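PDB 2BB3: cobalamin biosynthesis precorrin-6Y methylase (CbiE) from Archaeoglobus fulgidus, which probably transfers a methyl group from S-adenosylmethionine to a corrin-ring precursor during cobalamin biosynthesis. Local coordinates for residues A[135-145]-A[157-168]. Sequence-based numbering, arbitrary orientation. Where two conformers were deposited one is given.
Sequences VDLSEVAVVDC and LLKYRHLLILAD. With SAH (S-adenosyl-L-homocysteine), chain C.
Arg161 reaches across to residues 138-141 where two parallel strands begin, 140-144 and 162-167. They belong to the mixed sheet of the tetrapyrrole methylase fold, with 140-144 at its edge within this chain. Arg161 CB packs 3.9 Å from Ala141 N. CG lies near Val140 O, and the bend at chi2 (-68°) turns the chain back, so that CD meets Glu139 O at 3.5 Å. Beyond NE, Ser138 O lies over the centre of one guanidinium face, 3.0 Å from its plane, without a hydrogen bond. NH1 donates to Val140 O at 2.8 Å, in the guanidinium plane but from above the carbonyl plane. NH2 is hydrogen-bonded to Val142 O of the second subunit, so this arginine also contributes to the subunit contact. His162 N donates to Glu139 O, and the backbone ladder runs on to Leu166. Val140, His162 and Leu164 line one face of the sheet. On the other, Leu163 CD2 rests 3.9 Å from Ala141 CB. A water links Glu139 OE1 to His162 NE2; Glu139 OE1 also forms a salt bridge to Arg109 of the second subunit, and His162 ND1 is hydrogen-bonded to Arg215 N. At the far end, Ala167 O lies 2.7 Å from O2' of S-adenosylhomocysteine.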
loop_
_atom_site.group_PDB
_atom_site.type_symbol
_atom_site.label_atom_id
_atom_site.label_comp_id
_atom_site.label_asym_id
_atom_site.label_seq_id
_atom_site.Cartn_x
_atom_site.Cartn_y
_atom_site.Cartn_z
ATOM N N VAL A 135 6.380 -1.421 10.782
ATOM C CA VAL A 135 5.499 -0.318 11.155
ATOM C C VAL A 135 4.209 -0.358 10.341
ATOM O O VAL A 135 4.237 -0.637 9.145
ATOM C CB VAL A 135 6.207 1.053 10.945
ATOM C CG1 VAL A 135 5.220 2.194 11.167
ATOM C CG2 VAL A 135 7.384 1.180 11.941
ATOM N N ASP A 136 3.077 -0.094 10.988
ATOM C CA ASP A 136 1.788 -0.126 10.299
ATOM C C ASP A 136 1.534 1.177 9.542
ATOM O O ASP A 136 1.963 2.250 9.976
ATOM C CB ASP A 136 0.644 -0.373 11.308
ATOM C CG ASP A 136 -0.600 -0.950 10.657
ATOM O OD1 ASP A 136 -1.473 -0.177 10.189
ATOM O OD2 ASP A 136 -0.710 -2.193 10.610
ATOM N N LEU A 137 0.849 1.065 8.403
ATOM C CA LEU A 137 0.511 2.214 7.554
ATOM C C LEU A 137 -0.391 3.165 8.356
ATOM O O LEU A 137 -0.370 4.388 8.145
ATOM C CB LEU A 137 -0.250 1.751 6.288
ATOM C CG LEU A 137 -0.095 2.425 4.903
ATOM C CD1 LEU A 137 -1.356 2.156 4.043
ATOM C CD2 LEU A 137 0.167 3.908 5.007
ATOM N N SER A 138 -1.198 2.621 9.268
ATOM C CA SER A 138 -2.100 3.491 10.041
ATOM C C SER A 138 -1.377 4.251 11.152
ATOM O O SER A 138 -1.990 5.000 11.911
ATOM C CB SER A 138 -3.253 2.682 10.636
ATOM O OG SER A 138 -2.741 1.741 11.547
ATOM N N GLU A 139 -0.063 4.079 11.214
ATOM C CA GLU A 139 0.765 4.739 12.220
ATOM C C GLU A 139 1.605 5.837 11.612
ATOM O O GLU A 139 2.349 6.498 12.327
ATOM C CB GLU A 139 1.695 3.712 12.884
ATOM C CG GLU A 139 1.053 2.923 13.995
ATOM C CD GLU A 139 1.767 1.601 14.285
ATOM O OE1 GLU A 139 2.932 1.402 13.847
ATOM O OE2 GLU A 139 1.143 0.754 14.962
ATOM N N VAL A 140 1.493 6.038 10.304
ATOM C CA VAL A 140 2.307 7.045 9.652
ATOM C C VAL A 140 1.518 7.952 8.711
ATOM O O VAL A 140 0.325 7.782 8.520
ATOM C CB VAL A 140 3.461 6.346 8.804
ATOM C CG1 VAL A 140 3.993 5.159 9.549
ATOM C CG2 VAL A 140 2.953 5.916 7.434
ATOM N N ALA A 141 2.219 8.952 8.178
ATOM C CA ALA A 141 1.675 9.877 7.201
ATOM C C ALA A 141 2.704 9.809 6.073
ATOM O O ALA A 141 3.890 10.088 6.275
ATOM C CB ALA A 141 1.581 11.291 7.753
ATOM N N VAL A 142 2.255 9.393 4.901
ATOM C CA VAL A 142 3.123 9.304 3.743
ATOM C C VAL A 142 3.210 10.701 3.148
ATOM O O VAL A 142 2.182 11.323 2.886
ATOM C CB VAL A 142 2.537 8.310 2.690
ATOM C CG1 VAL A 142 3.303 8.411 1.375
ATOM C CG2 VAL A 142 2.596 6.878 3.234
ATOM N N VAL A 143 4.434 11.187 2.938
ATOM C CA VAL A 143 4.667 12.518 2.381
ATOM C C VAL A 143 5.401 12.434 1.044
ATOM O O VAL A 143 6.371 11.704 0.909
ATOM C CB VAL A 143 5.496 13.367 3.359
ATOM C CG1 VAL A 143 5.869 14.703 2.720
ATOM C CG2 VAL A 143 4.708 13.579 4.660
ATOM N N ASP A 144 4.928 13.189 0.058
ATOM C CA ASP A 144 5.561 13.174 -1.253
ATOM C C ASP A 144 6.625 14.266 -1.286
ATOM O O ASP A 144 6.324 15.426 -1.548
ATOM C CB ASP A 144 4.525 13.384 -2.361
ATOM C CG ASP A 144 5.128 13.248 -3.749
ATOM O OD1 ASP A 144 6.365 13.153 -3.836
ATOM O OD2 ASP A 144 4.377 13.246 -4.745
ATOM N N CYS A 145 7.860 13.845 -0.997
ATOM C CA CYS A 145 9.074 14.667 -0.905
ATOM C C CYS A 145 9.095 15.714 0.210
ATOM O O CYS A 145 8.107 16.387 0.480
ATOM C CB CYS A 145 9.406 15.323 -2.245
ATOM S SG CYS A 145 11.159 15.066 -2.708
ATOM N N LEU A 157 1.907 17.002 11.554
ATOM C CA LEU A 157 1.827 15.566 11.348
ATOM C C LEU A 157 2.611 14.800 12.406
ATOM O O LEU A 157 2.098 13.840 12.973
ATOM C CB LEU A 157 2.319 15.211 9.941
ATOM C CG LEU A 157 1.472 15.821 8.823
ATOM C CD1 LEU A 157 2.095 15.558 7.469
ATOM C CD2 LEU A 157 0.078 15.250 8.883
ATOM N N LEU A 158 3.837 15.238 12.693
ATOM C CA LEU A 158 4.671 14.565 13.682
ATOM C C LEU A 158 4.059 14.555 15.071
ATOM O O LEU A 158 4.549 13.873 15.972
ATOM C CB LEU A 158 6.066 15.184 13.724
ATOM C CG LEU A 158 7.025 14.634 12.666
ATOM C CD1 LEU A 158 8.314 15.424 12.694
ATOM C CD2 LEU A 158 7.299 13.145 12.919
ATOM N N LYS A 159 2.980 15.307 15.243
ATOM C CA LYS A 159 2.310 15.327 16.525
ATOM C C LYS A 159 1.466 14.068 16.666
ATOM O O LYS A 159 1.290 13.564 17.773
ATOM C CB LYS A 159 1.433 16.574 16.654
ATOM C CG LYS A 159 2.197 17.840 17.038
ATOM C CD LYS A 159 1.363 19.106 16.799
ATOM C CE LYS A 159 0.058 19.099 17.593
ATOM N NZ LYS A 159 -0.831 20.231 17.208
ATOM N N TYR A 160 0.970 13.536 15.551
ATOM C CA TYR A 160 0.139 12.336 15.628
ATOM C C TYR A 160 0.598 11.150 14.784
ATOM O O TYR A 160 -0.015 10.085 14.840
ATOM C CB TYR A 160 -1.304 12.682 15.239
ATOM C CG TYR A 160 -1.661 14.130 15.459
ATOM C CD1 TYR A 160 -1.362 15.094 14.495
ATOM C CD2 TYR A 160 -2.279 14.545 16.641
ATOM C CE1 TYR A 160 -1.668 16.437 14.704
ATOM C CE2 TYR A 160 -2.593 15.882 16.859
ATOM C CZ TYR A 160 -2.285 16.821 15.891
ATOM O OH TYR A 160 -2.575 18.148 16.110
ATOM N N ARG A 161 1.678 11.319 14.028
ATOM C CA ARG A 161 2.143 10.254 13.150
ATOM C C ARG A 161 3.625 10.287 12.879
ATOM O O ARG A 161 4.260 11.340 12.961
ATOM C CB ARG A 161 1.463 10.373 11.769
ATOM C CG ARG A 161 -0.030 10.177 11.752
ATOM C CD ARG A 161 -0.325 8.753 12.086
ATOM N NE ARG A 161 -1.749 8.494 12.226
ATOM C CZ ARG A 161 -2.505 7.967 11.277
ATOM N NH1 ARG A 161 -1.968 7.646 10.098
ATOM N NH2 ARG A 161 -3.788 7.734 11.532
ATOM N N HIS A 162 4.176 9.128 12.553
ATOM C CA HIS A 162 5.563 9.076 12.135
ATOM C C HIS A 162 5.426 9.590 10.706
ATOM O O HIS A 162 4.336 9.573 10.145
ATOM C CB HIS A 162 6.082 7.637 12.006
ATOM C CG HIS A 162 5.936 6.815 13.241
ATOM N ND1 HIS A 162 6.440 7.202 14.458
ATOM C CD2 HIS A 162 5.425 5.566 13.422
ATOM C CE1 HIS A 162 6.258 6.233 15.340
ATOM N NE2 HIS A 162 5.645 5.232 14.728
ATOM N N LEU A 163 6.518 10.034 10.115
ATOM C CA LEU A 163 6.469 10.463 8.732
ATOM C C LEU A 163 7.237 9.446 7.901
ATOM O O LEU A 163 8.266 8.925 8.327
ATOM C CB LEU A 163 7.107 11.845 8.550
ATOM C CG LEU A 163 6.358 13.048 9.134
ATOM C CD1 LEU A 163 7.074 14.330 8.704
ATOM C CD2 LEU A 163 4.910 13.065 8.643
ATOM N N LEU A 164 6.702 9.146 6.726
ATOM C CA LEU A 164 7.358 8.253 5.785
ATOM C C LEU A 164 7.426 9.169 4.558
ATOM O O LEU A 164 6.431 9.381 3.867
ATOM C CB LEU A 164 6.507 7.007 5.515
ATOM C CG LEU A 164 7.331 5.780 5.096
ATOM C CD1 LEU A 164 8.277 5.392 6.227
ATOM C CD2 LEU A 164 6.424 4.612 4.754
ATOM N N ILE A 165 8.603 9.729 4.307
ATOM C CA ILE A 165 8.781 10.668 3.209
ATOM C C ILE A 165 9.394 10.035 1.971
ATOM O O ILE A 165 10.435 9.406 2.048
ATOM C CB ILE A 165 9.703 11.837 3.653
ATOM C CG1 ILE A 165 9.163 12.471 4.935
ATOM C CG2 ILE A 165 9.812 12.878 2.546
ATOM C CD1 ILE A 165 10.201 13.349 5.664
ATOM N N LEU A 166 8.735 10.185 0.833
ATOM C CA LEU A 166 9.303 9.664 -0.402
ATOM C C LEU A 166 10.212 10.786 -0.879
ATOM O O LEU A 166 9.732 11.829 -1.322
ATOM C CB LEU A 166 8.210 9.356 -1.429
ATOM C CG LEU A 166 7.170 8.322 -0.977
ATOM C CD1 LEU A 166 6.646 7.580 -2.164
ATOM C CD2 LEU A 166 7.788 7.330 -0.035
ATOM N N ALA A 167 11.522 10.589 -0.771
ATOM C CA ALA A 167 12.438 11.640 -1.163
ATOM C C ALA A 167 13.426 11.246 -2.242
ATOM O O ALA A 167 13.555 10.082 -2.612
ATOM C CB ALA A 167 13.208 12.127 0.076
ATOM N N ASP A 168 14.099 12.253 -2.777
ATOM C CA ASP A 168 15.134 12.016 -3.762
ATOM C C ASP A 168 16.326 12.722 -3.144
ATOM O O ASP A 168 16.174 13.302 -2.083
ATOM C CB ASP A 168 14.775 12.572 -5.147
ATOM C CG ASP A 168 14.542 14.058 -5.151
ATOM O OD1 ASP A 168 15.011 14.753 -4.228
ATOM O OD2 ASP A 168 13.900 14.534 -6.113
HETATM N N SAH C . 4.846 4.751 -7.412
HETATM C CA SAH C . 5.994 4.522 -6.630
HETATM C CB SAH C . 6.623 5.831 -6.155
HETATM C CG SAH C . 7.092 6.927 -7.101
HETATM S SD SAH C . 7.483 8.527 -6.446
HETATM C C SAH C . 5.628 3.566 -5.553
HETATM O O SAH C . 6.588 3.176 -5.019
HETATM O OXT SAH C . 4.487 3.301 -5.290
HETATM C "C5'" SAH C . 9.187 8.050 -6.452
HETATM C "C4'" SAH C . 9.824 7.939 -5.079
HETATM O "O4'" SAH C . 9.561 6.757 -4.431
HETATM C "C3'" SAH C . 11.301 8.177 -4.999
HETATM O "O3'" SAH C . 11.662 9.493 -4.999
HETATM C "C2'" SAH C . 11.610 7.494 -3.716
HETATM O "O2'" SAH C . 11.495 8.326 -2.645
HETATM C "C1'" SAH C . 10.582 6.426 -3.606
HETATM N N9 SAH C . 11.105 5.163 -4.070
HETATM C C8 SAH C . 10.752 4.568 -5.168
HETATM N N7 SAH C . 11.337 3.430 -5.301
HETATM C C5 SAH C . 12.084 3.266 -4.277
HETATM C C6 SAH C . 12.901 2.248 -3.914
HETATM N N6 SAH C . 13.088 1.197 -4.627
HETATM N N1 SAH C . 13.547 2.349 -2.770
HETATM C C2 SAH C . 13.398 3.433 -2.004
HETATM N N3 SAH C . 12.592 4.401 -2.375
HETATM C C4 SAH C . 11.949 4.339 -3.496
HETATM O O HOH W 1 4.834 2.376 15.322
#